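Local structure of SusD-like protein BACOVA_02651 (Bacteroides ovatus, 5E75) at residues 48-53 against 415-420; 281-286 against 326-331; 287-292 against 304-309; 445-450 against 477-482. The protein binds polysaccharide at the cell surface and probably captures xyloglucan there before its transport into the periplasm for degradation. One frame throughout, in Å; residues are numbered along the deposited sequence.

Contacts 1, 2 and 3 are nested: the loop closed by contact 1 holds contact 2, which in turn holds contact 3, while contact 4 follows later in the chain. Contacts 2 and 3 have centres about 8 Å apart and share a backbone bond, Phe305 N to Pro329 O at 2.9 Å. Contact 1, about 10 Å from contact 2 between centres, joins it through the pairing of strands 51-52 and 283-284. Contact 4 lies nearer the surface, with its centre about 13 Å from that of contact 2, and meets it through Ile286. An ethanediol, probably from the crystallisation liquor, binds at Ser53, about 4 Å, nearest atoms, from the Tyr282 side chain.

Contact 1: 48-53 against 415-420; sequences ANDMYS and FGMEYS. With EDO (1,2-ethanediol), chain E.
Asp50 OD2 takes the backbone N-H of Met417 at 2.9 Å. The bond is fairly straight at its hydrogen (162°), though the donor stands well above the carboxylate plane. Beside it, the thioether of Met417 lies against Met51, with Met51 SD and Met417 SD 3.6 Å apart and the two side chains crossing at about a right angle. Met417 is bent at chi2 (-49°), which turns SD back to within 3.8 Å of Asp50 CB; the bend at chi3 sets only the methyl, CE. Water 1 extends the polar part: it donates to Asp50 OD2 and to Phe415 O, both at 2.8 Å, and accepts from Ser420 N. The donor Met417 sits in a type II beta turn, Phe415 to Glu418, in the loop between helix 404-415 and helix 421-431, and is the turn's third residue. On the other side, Asn49 ends helix 40-46 in a Schellman motif, and the chain then runs into the short strand 51-52. Ser45 OG of that helix is a further partner of OD2, and Asn421 ND2 binds OD1, so the buried carboxylate is gripped at both oxygens. Glu418 OE2 also makes salt bridges with Arg359 and Lys332. Farther along the strand, Ser53 N donates to O1 of the ethanediol at 3.0 Å.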
loop_
_atom_site.group_PDB
_atom_site.type_symbol
_atom_site.label_atom_id
_atom_site.label_comp_id
_atom_site.label_asym_id
_atom_site.label_seq_id
_atom_site.Cartn_x
_atom_site.Cartn_y
_atom_site.Cartn_z
ATOM N N ALA A 48 2.654 4.834 8.843
ATOM C CA ALA A 48 1.351 4.551 9.440
ATOM C C ALA A 48 1.466 3.949 10.837
ATOM O O ALA A 48 0.458 3.739 11.497
ATOM C CB ALA A 48 0.564 3.584 8.561
ATOM N N ASN A 49 2.689 3.658 11.264
ATOM C CA ASN A 49 2.954 2.881 12.475
ATOM C C ASN A 49 2.444 1.443 12.382
ATOM O O ASN A 49 2.027 0.847 13.372
ATOM C CB ASN A 49 2.428 3.567 13.751
ATOM C CG ASN A 49 3.138 3.084 15.002
ATOM O OD1 ASN A 49 4.330 2.789 14.970
ATOM N ND2 ASN A 49 2.418 3.030 16.113
ATOM N N ASP A 50 2.513 0.850 11.198
ATOM C CA ASP A 50 2.254 -0.591 11.094
ATOM C C ASP A 50 3.315 -1.323 11.914
ATOM O O ASP A 50 3.026 -2.311 12.591
ATOM C CB ASP A 50 2.375 -1.092 9.648
ATOM C CG ASP A 50 1.164 -0.789 8.764
ATOM O OD1 ASP A 50 0.225 -0.075 9.137
ATOM O OD2 ASP A 50 1.187 -1.269 7.607
ATOM N N MET A 51 4.554 -0.851 11.814
ATOM C CA MET A 51 5.705 -1.515 12.427
ATOM C C MET A 51 6.797 -0.481 12.697
ATOM O O MET A 51 6.740 0.660 12.207
ATOM C CB MET A 51 6.205 -2.667 11.529
ATOM C CG MET A 51 7.119 -2.256 10.369
ATOM S SD MET A 51 6.342 -1.209 9.149
ATOM C CE MET A 51 7.754 -0.807 8.183
ATOM N N TYR A 52 7.784 -0.882 13.487
ATOM C CA TYR A 52 8.857 0.004 13.909
ATOM C C TYR A 52 10.144 -0.767 14.119
ATOM O O TYR A 52 10.132 -1.907 14.572
ATOM C CB TYR A 52 8.463 0.693 15.227
ATOM C CG TYR A 52 9.513 1.613 15.823
ATOM C CD1 TYR A 52 9.731 2.881 15.305
ATOM C CD2 TYR A 52 10.253 1.231 16.931
ATOM C CE1 TYR A 52 10.676 3.729 15.853
ATOM C CE2 TYR A 52 11.210 2.077 17.475
ATOM C CZ TYR A 52 11.400 3.317 16.944
ATOM O OH TYR A 52 12.352 4.160 17.490
ATOM N N SER A 53 11.247 -0.122 13.764
ATOM C CA SER A 53 12.582 -0.549 14.169
ATOM C C SER A 53 13.345 0.676 14.620
ATOM O O SER A 53 13.347 1.686 13.921
ATOM C CB SER A 53 13.340 -1.153 12.993
ATOM O OG SER A 53 14.730 -1.262 13.323
ATOM N N PHE A 415 -5.160 -4.275 6.009
ATOM C CA PHE A 415 -4.059 -3.915 5.094
ATOM C C PHE A 415 -2.699 -3.742 5.767
ATOM O O PHE A 415 -1.771 -3.205 5.167
ATOM C CB PHE A 415 -4.415 -2.687 4.236
ATOM C CG PHE A 415 -5.621 -2.907 3.405
ATOM C CD1 PHE A 415 -5.576 -3.810 2.360
ATOM C CD2 PHE A 415 -6.803 -2.270 3.683
ATOM C CE1 PHE A 415 -6.715 -4.074 1.626
ATOM C CE2 PHE A 415 -7.927 -2.507 2.940
ATOM C CZ PHE A 415 -7.881 -3.410 1.920
ATOM N N GLY A 416 -2.558 -4.216 6.999
ATOM C CA GLY A 416 -1.280 -4.128 7.683
ATOM C C GLY A 416 -0.152 -4.753 6.882
ATOM O O GLY A 416 -0.307 -5.837 6.315
ATOM N N MET A 417 0.983 -4.053 6.821
ATOM C CA MET A 417 2.175 -4.531 6.101
ATOM C C MET A 417 1.930 -4.728 4.606
ATOM O O MET A 417 2.637 -5.476 3.949
ATOM C CB MET A 417 2.765 -5.791 6.759
ATOM C CG MET A 417 3.255 -5.578 8.194
ATOM S SD MET A 417 4.309 -4.132 8.421
ATOM C CE MET A 417 5.524 -4.371 7.105
ATOM N N GLU A 418 0.969 -3.996 4.049
ATOM C CA GLU A 418 0.783 -3.925 2.591
ATOM C C GLU A 418 1.157 -2.554 2.038
ATOM O O GLU A 418 0.912 -2.268 0.869
ATOM C CB GLU A 418 -0.647 -4.290 2.174
ATOM C CG GLU A 418 -0.926 -5.759 2.405
ATOM C CD GLU A 418 -2.335 -6.186 2.055
ATOM O OE1 GLU A 418 -2.818 -5.913 0.922
ATOM O OE2 GLU A 418 -2.917 -6.851 2.923
ATOM N N TYR A 419 1.781 -1.729 2.863
ATOM C CA TYR A 419 2.354 -0.461 2.403
ATOM C C TYR A 419 1.294 0.485 1.867
ATOM O O TYR A 419 1.555 1.245 0.939
ATOM C CB TYR A 419 3.471 -0.717 1.379
ATOM C CG TYR A 419 4.222 -2.034 1.597
ATOM C CD1 TYR A 419 4.880 -2.328 2.784
ATOM C CD2 TYR A 419 4.241 -2.988 0.587
ATOM C CE1 TYR A 419 5.544 -3.577 2.948
ATOM C CE2 TYR A 419 4.890 -4.201 0.741
ATOM C CZ TYR A 419 5.517 -4.485 1.917
ATOM O OH TYR A 419 6.153 -5.718 1.996
ATOM N N SER A 420 0.112 0.443 2.479
ATOM C CA SER A 420 -1.015 1.255 2.057
ATOM C C SER A 420 -1.610 2.125 3.167
ATOM O O SER A 420 -2.228 3.141 2.884
ATOM C CB SER A 420 -2.114 0.347 1.502
ATOM O OG SER A 420 -2.492 -0.620 2.461
HETATM C C1 EDO E . 9.981 1.581 10.732
HETATM O O1 EDO E . 10.967 2.029 11.712
HETATM C C2 EDO E . 10.249 2.023 9.286
HETATM O O2 EDO E . 9.799 3.356 9.068
HETATM O O HOH W 1 -0.313 -0.832 5.255
#

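Contact 2: 281-286 against 326-331; sequences SYNGSI and TASPIK
Ser328 O receives the N-H of Gly284 at 2.8 Å, the N-H pointing at it nearly straight (163°), and a longer CA-H...O approach from Asn283 CA at 3.3 Å. The serine gives as well as takes: its OG donates to Gly284 O at 2.9 Å, in the carbonyl plane and on a lone pair. With chi1 at 48°, OG sits between the serine's own N and carbonyl carbon, turned to the glycine. A third bond runs from the Ser328 N-H to Asn283 OD1 at 2.9 Å, the donor tilted from the amide plane. Ala327 CB and the ring nitrogen of Pro329 crowd the same oxygen, but the proline has no hydrogen to offer. An alanine in place of Asn283 would remove this amide oxygen and probably leave the Ser328 N-H without its acceptor, with a gap beside Ala327 CB. Apolar packing continues at the other end, where Ile330 CD1 meets Tyr282 CB at 3.6 Å, the two side chains lying side by side and pointing the same way. Nearby, water 2 accepts from Ile330 N at 3.0 Å and lies beside Tyr282 O. The opposite partner of strand 283-284 is strand 51-52, bonded through Asn283 with Tyr52 and Ser285 with Asp50. Ser328 is thus tied to Asn283 and Gly284 by its N-H, its carbonyl and its hydroxyl, a mixed backbone and side-chain grip rather than regular strand pairing.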
loop_
_atom_site.group_PDB
_atom_site.type_symbol
_atom_site.label_atom_id
_atom_site.label_comp_id
_atom_site.label_asym_id
_atom_site.label_seq_id
_atom_site.Cartn_x
_atom_site.Cartn_y
_atom_site.Cartn_z
ATOM N N SER A 281 14.921 -6.011 11.480
ATOM C CA SER A 281 14.663 -5.710 12.882
ATOM C C SER A 281 13.297 -5.028 13.081
ATOM O O SER A 281 13.009 -4.482 14.140
ATOM C CB SER A 281 15.784 -4.850 13.463
ATOM O OG SER A 281 15.908 -3.623 12.781
ATOM N N TYR A 282 12.449 -5.043 12.054
ATOM C CA TYR A 282 11.092 -4.528 12.220
ATOM C C TYR A 282 10.257 -5.407 13.146
ATOM O O TYR A 282 10.327 -6.640 13.110
ATOM C CB TYR A 282 10.360 -4.438 10.877
ATOM C CG TYR A 282 10.931 -3.432 9.910
ATOM C CD1 TYR A 282 11.136 -2.110 10.271
ATOM C CD2 TYR A 282 11.269 -3.814 8.628
ATOM C CE1 TYR A 282 11.653 -1.200 9.365
ATOM C CE2 TYR A 282 11.796 -2.914 7.719
ATOM C CZ TYR A 282 11.977 -1.616 8.097
ATOM O OH TYR A 282 12.505 -0.726 7.179
ATOM N N ASN A 283 9.435 -4.758 13.955
ATOM C CA ASN A 283 8.389 -5.449 14.701
ATOM C C ASN A 283 7.077 -4.694 14.590
ATOM O O ASN A 283 7.072 -3.458 14.627
ATOM C CB ASN A 283 8.756 -5.556 16.182
ATOM C CG ASN A 283 9.885 -6.504 16.424
ATOM O OD1 ASN A 283 9.703 -7.713 16.386
ATOM N ND2 ASN A 283 11.067 -5.957 16.688
ATOM N N GLY A 284 5.966 -5.418 14.488
ATOM C CA GLY A 284 4.649 -4.804 14.538
ATOM C C GLY A 284 4.562 -3.914 15.771
ATOM O O GLY A 284 5.034 -4.296 16.854
ATOM N N SER A 285 4.018 -2.708 15.621
ATOM C CA SER A 285 4.013 -1.761 16.715
ATOM C C SER A 285 3.014 -2.174 17.776
ATOM O O SER A 285 2.087 -2.930 17.531
ATOM C CB SER A 285 3.708 -0.356 16.230
ATOM O OG SER A 285 2.375 -0.257 15.767
ATOM N N ILE A 286 3.216 -1.673 18.991
ATOM C CA ILE A 286 2.267 -1.926 20.061
ATOM C C ILE A 286 0.866 -1.459 19.628
ATOM O O ILE A 286 -0.112 -2.196 19.756
ATOM C CB ILE A 286 2.742 -1.232 21.330
ATOM C CG1 ILE A 286 4.065 -1.834 21.817
ATOM C CG2 ILE A 286 1.673 -1.354 22.434
ATOM C CD1 ILE A 286 4.712 -1.069 22.996
ATOM N N THR A 326 9.673 -13.450 21.551
ATOM C CA THR A 326 8.781 -12.624 22.363
ATOM C C THR A 326 8.618 -11.233 21.781
ATOM O O THR A 326 8.302 -10.294 22.483
ATOM C CB THR A 326 9.272 -12.505 23.824
ATOM O OG1 THR A 326 10.540 -11.850 23.862
ATOM C CG2 THR A 326 9.401 -13.884 24.449
ATOM N N ALA A 327 8.843 -11.123 20.482
ATOM C CA ALA A 327 8.659 -9.870 19.758
ATOM C C ALA A 327 7.507 -10.011 18.748
ATOM O O ALA A 327 6.559 -10.768 18.981
ATOM C CB ALA A 327 9.953 -9.466 19.113
ATOM N N SER A 328 7.559 -9.267 17.646
ATOM C CA SER A 328 6.441 -9.239 16.713
ATOM C C SER A 328 6.944 -9.044 15.277
ATOM O O SER A 328 6.496 -8.139 14.567
ATOM C CB SER A 328 5.429 -8.162 17.127
ATOM O OG SER A 328 6.067 -6.933 17.404
ATOM N N PRO A 329 7.872 -9.895 14.827
ATOM C CA PRO A 329 8.425 -9.687 13.489
ATOM C C PRO A 329 7.385 -9.889 12.383
ATOM O O PRO A 329 6.324 -10.502 12.568
ATOM C CB PRO A 329 9.556 -10.718 13.420
ATOM C CG PRO A 329 9.192 -11.799 14.418
ATOM C CD PRO A 329 8.452 -11.076 15.506
ATOM N N ILE A 330 7.718 -9.363 11.217
ATOM C CA ILE A 330 6.814 -9.366 10.082
ATOM C C ILE A 330 6.586 -10.799 9.564
ATOM O O ILE A 330 7.539 -11.550 9.340
ATOM C CB ILE A 330 7.366 -8.463 8.957
ATOM C CG1 ILE A 330 7.493 -7.002 9.418
ATOM C CG2 ILE A 330 6.501 -8.562 7.706
ATOM C CD1 ILE A 330 8.335 -6.147 8.502
ATOM N N LYS A 331 5.323 -11.152 9.327
ATOM C CA LYS A 331 4.959 -12.362 8.588
ATOM C C LYS A 331 4.524 -12.060 7.154
ATOM O O LYS A 331 4.899 -12.770 6.226
ATOM C CB LYS A 331 3.856 -13.152 9.307
ATOM C CG LYS A 331 3.231 -14.298 8.456
ATOM C CD LYS A 331 4.220 -15.398 8.105
ATOM C CE LYS A 331 3.731 -16.246 6.933
ATOM N NZ LYS A 331 3.780 -15.477 5.665
HETATM O O HOH W 2 10.479 -8.329 10.901
#

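Contact 3: 287-292 against 304-309; sequences DMLQQY and FFTKGS
Phe304 pushes its ring toward one side of helix 286-291, into a shallow hollow formed by Met288, Leu289 and Tyr292. Its CG stands anti to the carbonyl carbon (chi1 -58°), a setting that carries the CD2-CE2 side of the ring in among the three. Met288 supplies the bend of its chain rather than its tip, with CG 3.8 Å from Phe304 CE2 and the side chains crossing at about a right angle. One methyl of Leu289 forms another wall, CD2 lying 4.0 Å from Phe304 CD2. Tyr292, also at about a right angle to the phenylalanine, closes the hollow with its phenol end, its OH 3.6 Å from Phe304 CE2. A smaller bump follows two residues on, where Thr306 CG2 rests against Leu289 CD2 at 4.2 Å. No hydrogen bond crosses the contact, so the fit depends on shape. Cutting Phe304 back to an alanine would probably open a gap between Met288 and Tyr292 and leave the Leu289 methyl with little but Thr306 to lean on across this contact. Beyond Thr306 the chain reverses in a type II beta turn ending at Ser309. Helix 404-415 packs on Met288 and Tyr292 as well, through Arg412 and Val413. Helix 297-303 touches Tyr292 and Thr306, while strand 451-454 meets Leu289 through Ile452 and holds Thr306 OG1 through Lys454 NZ.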
loop_
_atom_site.group_PDB
_atom_site.type_symbol
_atom_site.label_atom_id
_atom_site.label_comp_id
_atom_site.label_asym_id
_atom_site.label_seq_id
_atom_site.Cartn_x
_atom_site.Cartn_y
_atom_site.Cartn_z
ATOM N N ASP A 287 0.789 -0.239 19.095
ATOM C CA ASP A 287 -0.456 0.332 18.588
ATOM C C ASP A 287 -1.098 -0.560 17.519
ATOM O O ASP A 287 -2.285 -0.895 17.603
ATOM C CB ASP A 287 -0.138 1.755 18.085
ATOM C CG ASP A 287 -1.115 2.289 17.036
ATOM O OD1 ASP A 287 -2.341 2.258 17.244
ATOM O OD2 ASP A 287 -0.614 2.765 15.995
ATOM N N MET A 288 -0.328 -0.959 16.511
ATOM C CA MET A 288 -0.861 -1.810 15.452
ATOM C C MET A 288 -1.381 -3.144 15.993
ATOM O O MET A 288 -2.486 -3.590 15.657
ATOM C CB MET A 288 0.218 -2.067 14.421
ATOM C CG MET A 288 -0.244 -2.931 13.254
ATOM S SD MET A 288 -1.450 -2.076 12.204
ATOM C CE MET A 288 -2.872 -3.157 12.297
ATOM N N LEU A 289 -0.597 -3.780 16.866
ATOM C CA LEU A 289 -1.014 -5.059 17.429
ATOM C C LEU A 289 -2.319 -4.924 18.205
ATOM O O LEU A 289 -3.156 -5.828 18.189
ATOM C CB LEU A 289 0.083 -5.673 18.304
ATOM C CG LEU A 289 1.284 -6.195 17.530
ATOM C CD1 LEU A 289 2.437 -6.447 18.494
ATOM C CD2 LEU A 289 0.940 -7.449 16.753
ATOM N N GLN A 290 -2.512 -3.794 18.872
ATOM C CA GLN A 290 -3.737 -3.590 19.636
ATOM C C GLN A 290 -4.952 -3.366 18.750
ATOM O O GLN A 290 -6.088 -3.419 19.215
ATOM C CB GLN A 290 -3.576 -2.412 20.598
ATOM C CG GLN A 290 -2.634 -2.707 21.740
ATOM C CD GLN A 290 -2.269 -1.470 22.541
ATOM O OE1 GLN A 290 -2.388 -0.342 22.056
ATOM N NE2 GLN A 290 -1.783 -1.684 23.764
ATOM N N GLN A 291 -4.743 -3.091 17.466
ATOM C CA GLN A 291 -5.873 -2.910 16.555
ATOM C C GLN A 291 -6.598 -4.224 16.291
ATOM O O GLN A 291 -7.804 -4.228 16.014
ATOM C CB GLN A 291 -5.444 -2.303 15.207
ATOM C CG GLN A 291 -4.767 -0.949 15.309
ATOM C CD GLN A 291 -5.552 0.038 16.118
ATOM O OE1 GLN A 291 -5.107 0.492 17.179
ATOM N NE2 GLN A 291 -6.724 0.368 15.647
ATOM N N TYR A 292 -5.887 -5.344 16.338
ATOM C CA TYR A 292 -6.542 -6.624 16.105
ATOM C C TYR A 292 -7.452 -6.969 17.276
ATOM O O TYR A 292 -7.012 -7.074 18.421
ATOM C CB TYR A 292 -5.521 -7.745 15.889
ATOM C CG TYR A 292 -4.586 -7.474 14.732
ATOM C CD1 TYR A 292 -4.971 -7.717 13.418
ATOM C CD2 TYR A 292 -3.325 -6.941 14.958
ATOM C CE1 TYR A 292 -4.119 -7.434 12.347
ATOM C CE2 TYR A 292 -2.469 -6.649 13.897
ATOM C CZ TYR A 292 -2.870 -6.909 12.606
ATOM O OH TYR A 292 -2.017 -6.612 11.563
ATOM N N PHE A 304 1.816 -10.533 11.390
ATOM C CA PHE A 304 2.966 -10.570 12.304
ATOM C C PHE A 304 3.042 -11.898 13.031
ATOM O O PHE A 304 2.025 -12.447 13.429
ATOM C CB PHE A 304 2.860 -9.470 13.378
ATOM C CG PHE A 304 2.765 -8.090 12.815
ATOM C CD1 PHE A 304 3.876 -7.469 12.259
ATOM C CD2 PHE A 304 1.548 -7.421 12.814
ATOM C CE1 PHE A 304 3.771 -6.194 11.706
ATOM C CE2 PHE A 304 1.435 -6.155 12.278
ATOM C CZ PHE A 304 2.552 -5.530 11.711
ATOM N N PHE A 305 4.261 -12.379 13.245
ATOM C CA PHE A 305 4.515 -13.495 14.163
ATOM C C PHE A 305 4.316 -12.982 15.589
ATOM O O PHE A 305 4.784 -11.901 15.909
ATOM C CB PHE A 305 5.949 -13.988 14.026
ATOM C CG PHE A 305 6.278 -14.599 12.681
ATOM C CD1 PHE A 305 5.842 -15.881 12.359
ATOM C CD2 PHE A 305 7.069 -13.921 11.749
ATOM C CE1 PHE A 305 6.164 -16.459 11.147
ATOM C CE2 PHE A 305 7.384 -14.511 10.537
ATOM C CZ PHE A 305 6.940 -15.777 10.246
ATOM N N THR A 306 3.633 -13.735 16.449
ATOM C CA THR A 306 3.648 -13.467 17.883
ATOM C C THR A 306 3.802 -14.799 18.600
ATOM O O THR A 306 3.549 -15.847 18.019
ATOM C CB THR A 306 2.389 -12.727 18.387
ATOM O OG1 THR A 306 1.213 -13.483 18.074
ATOM C CG2 THR A 306 2.289 -11.312 17.775
ATOM N N LYS A 307 4.243 -14.744 19.851
ATOM C CA LYS A 307 4.682 -15.939 20.571
ATOM C C LYS A 307 3.661 -17.074 20.541
ATOM O O LYS A 307 2.505 -16.892 20.921
ATOM C CB LYS A 307 4.994 -15.575 22.013
ATOM C CG LYS A 307 5.691 -16.699 22.777
ATOM C CD LYS A 307 6.148 -16.217 24.137
ATOM C CE LYS A 307 7.120 -17.202 24.758
ATOM N NZ LYS A 307 7.566 -16.737 26.096
ATOM N N GLY A 308 4.113 -18.245 20.115
ATOM C CA GLY A 308 3.268 -19.424 20.097
ATOM C C GLY A 308 2.412 -19.596 18.853
ATOM O O GLY A 308 1.762 -20.626 18.690
ATOM N N SER A 309 2.408 -18.613 17.951
ATOM C CA SER A 309 1.629 -18.761 16.731
ATOM C C SER A 309 2.248 -19.809 15.820
ATOM O O SER A 309 3.470 -19.838 15.634
ATOM C CB SER A 309 1.517 -17.435 15.973
ATOM O OG SER A 309 0.689 -16.530 16.703
#

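Contact 4: 445-450 against 477-482; sequences RGYRTD and EYYTAP
Arg448 and Thr480 form an isolated antiparallel beta bridge, a hydrogen-bonded pair that joins two loops near the surface. Its two backbone bonds are unequal: Thr480 N to Arg448 O is short at 2.7 Å, whereas Arg448 N reaches Thr480 O at 3.2 Å. Tyr447 CA adds a CA-H...O contact to that second carbonyl. Two CH-pi contacts lie on the Tyr447 ring: Pro482 CD sits over one face, 3.5 Å from the centroid and 18° off the normal, with Ala481 CA farther along the same face. Pro482 also lies close to Gly446, the residue before Tyr447, where a CB would run into Pro482 CB. Outside the two segments, Trp444 meets the Tyr447 ring edge-to-face. Among the apolar contacts, Ala481 CB touches Tyr447 CE2 at 3.6 Å, and Tyr479 CB lies at the edge of that ring. The Tyr479 ring leans on a hydroxyl, its CD1 3.4 Å from Thr449 OG1, which is hydrogen-bonded to Gly463 O of strand 460-465. Both Thr449 and Tyr479 also touch Ile286 of helix 286-291. Water 3 serves the polar end, accepting from Asp450 N and donating to Tyr478 O. On the bridge itself, the extended Arg448 chain places Thr480 CG2 over one face of its guanidinium, 3.8 Å from Arg448 NH2.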
loop_
_atom_site.group_PDB
_atom_site.type_symbol
_atom_site.label_atom_id
_atom_site.label_comp_id
_atom_site.label_asym_id
_atom_site.label_seq_id
_atom_site.Cartn_x
_atom_site.Cartn_y
_atom_site.Cartn_z
ATOM N N ARG A 445 3.934 6.322 19.033
ATOM C CA ARG A 445 4.946 6.076 18.020
ATOM C C ARG A 445 6.348 6.103 18.622
ATOM O O ARG A 445 6.705 7.016 19.362
ATOM C CB ARG A 445 4.826 7.110 16.899
ATOM C CG ARG A 445 3.622 6.895 16.005
ATOM C CD ARG A 445 3.228 8.165 15.277
ATOM N NE ARG A 445 2.168 7.920 14.289
ATOM C CZ ARG A 445 2.378 7.538 13.026
ATOM N NH1 ARG A 445 3.615 7.385 12.572
ATOM N NH2 ARG A 445 1.339 7.358 12.219
ATOM N N GLY A 446 7.129 5.078 18.302
ATOM C CA GLY A 446 8.493 4.969 18.805
ATOM C C GLY A 446 8.614 4.210 20.114
ATOM O O GLY A 446 9.725 3.844 20.498
ATOM N N TYR A 447 7.498 3.988 20.800
ATOM C CA TYR A 447 7.493 3.097 21.956
ATOM C C TYR A 447 7.466 1.665 21.464
ATOM O O TYR A 447 6.731 1.330 20.541
ATOM C CB TYR A 447 6.267 3.318 22.833
ATOM C CG TYR A 447 6.309 4.541 23.697
ATOM C CD1 TYR A 447 6.075 5.798 23.167
ATOM C CD2 TYR A 447 6.562 4.432 25.057
ATOM C CE1 TYR A 447 6.109 6.927 23.973
ATOM C CE2 TYR A 447 6.591 5.543 25.864
ATOM C CZ TYR A 447 6.372 6.785 25.320
ATOM O OH TYR A 447 6.398 7.887 26.143
ATOM N N ARG A 448 8.270 0.821 22.084
ATOM C CA ARG A 448 8.343 -0.593 21.742
ATOM C C ARG A 448 8.605 -1.281 23.068
ATOM O O ARG A 448 8.778 -0.613 24.085
ATOM C CB ARG A 448 9.467 -0.854 20.741
ATOM C CG ARG A 448 10.811 -0.380 21.247
ATOM C CD ARG A 448 11.856 -0.330 20.175
ATOM N NE ARG A 448 13.021 0.452 20.588
ATOM C CZ ARG A 448 14.135 -0.062 21.107
ATOM N NH1 ARG A 448 14.256 -1.372 21.294
ATOM N NH2 ARG A 448 15.138 0.742 21.439
ATOM N N THR A 449 8.617 -2.605 23.083
ATOM C CA THR A 449 8.767 -3.301 24.355
ATOM C C THR A 449 9.431 -4.649 24.128
ATOM O O THR A 449 9.319 -5.226 23.053
ATOM C CB THR A 449 7.413 -3.404 25.068
ATOM O OG1 THR A 449 7.620 -3.514 26.483
ATOM C CG2 THR A 449 6.566 -4.563 24.553
ATOM N N ASP A 450 10.143 -5.127 25.146
ATOM C CA ASP A 450 10.980 -6.309 25.011
ATOM C C ASP A 450 10.207 -7.600 24.852
ATOM O O ASP A 450 10.654 -8.507 24.140
ATOM C CB ASP A 450 11.850 -6.478 26.250
ATOM C CG ASP A 450 13.051 -5.570 26.264
ATOM O OD1 ASP A 450 13.429 -5.025 25.210
ATOM O OD2 ASP A 450 13.641 -5.432 27.359
ATOM N N GLU A 477 4.908 1.082 31.905
ATOM C CA GLU A 477 6.084 1.527 32.636
ATOM C C GLU A 477 7.320 0.717 32.229
ATOM O O GLU A 477 8.457 1.130 32.469
ATOM C CB GLU A 477 5.849 1.453 34.152
ATOM C CG GLU A 477 5.543 0.065 34.694
ATOM C CD GLU A 477 4.060 -0.297 34.657
ATOM O OE1 GLU A 477 3.322 0.216 33.787
ATOM O OE2 GLU A 477 3.631 -1.100 35.514
ATOM N N TYR A 478 7.092 -0.431 31.591
ATOM C CA TYR A 478 8.184 -1.308 31.171
ATOM C C TYR A 478 8.487 -1.220 29.676
ATOM O O TYR A 478 9.372 -1.918 29.184
ATOM C CB TYR A 478 7.867 -2.753 31.537
ATOM C CG TYR A 478 7.725 -2.947 33.021
ATOM C CD1 TYR A 478 8.836 -2.894 33.848
ATOM C CD2 TYR A 478 6.485 -3.166 33.599
ATOM C CE1 TYR A 478 8.718 -3.065 35.211
ATOM C CE2 TYR A 478 6.355 -3.331 34.964
ATOM C CZ TYR A 478 7.478 -3.279 35.758
ATOM O OH TYR A 478 7.355 -3.448 37.122
ATOM N N TYR A 479 7.761 -0.372 28.957
ATOM C CA TYR A 479 8.057 -0.140 27.548
ATOM C C TYR A 479 9.361 0.628 27.425
ATOM O O TYR A 479 9.769 1.333 28.350
ATOM C CB TYR A 479 6.965 0.690 26.860
ATOM C CG TYR A 479 5.567 0.112 26.830
ATOM C CD1 TYR A 479 5.287 -1.171 27.289
ATOM C CD2 TYR A 479 4.512 0.875 26.335
ATOM C CE1 TYR A 479 3.996 -1.667 27.262
ATOM C CE2 TYR A 479 3.236 0.389 26.309
ATOM C CZ TYR A 479 2.980 -0.877 26.769
ATOM O OH TYR A 479 1.690 -1.342 26.730
ATOM N N THR A 480 10.009 0.492 26.277
ATOM C CA THR A 480 11.161 1.307 25.939
ATOM C C THR A 480 10.633 2.554 25.252
ATOM O O THR A 480 10.024 2.474 24.182
ATOM C CB THR A 480 12.126 0.541 25.013
ATOM O OG1 THR A 480 12.546 -0.670 25.660
ATOM C CG2 THR A 480 13.341 1.386 24.670
ATOM N N ALA A 481 10.820 3.709 25.878
ATOM C CA ALA A 481 10.369 4.961 25.283
ATOM C C ALA A 481 11.343 5.447 24.214
ATOM O O ALA A 481 12.535 5.152 24.265
ATOM C CB ALA A 481 10.162 6.025 26.358
ATOM N N PRO A 482 10.835 6.177 23.219
ATOM C CA PRO A 482 11.718 6.712 22.181
ATOM C C PRO A 482 12.632 7.810 22.725
ATOM O O PRO A 482 12.326 8.399 23.759
ATOM C CB PRO A 482 10.736 7.291 21.156
ATOM C CG PRO A 482 9.475 7.505 21.910
ATOM C CD PRO A 482 9.413 6.416 22.920
HETATM O O HOH W 3 10.838 -3.109 27.106
#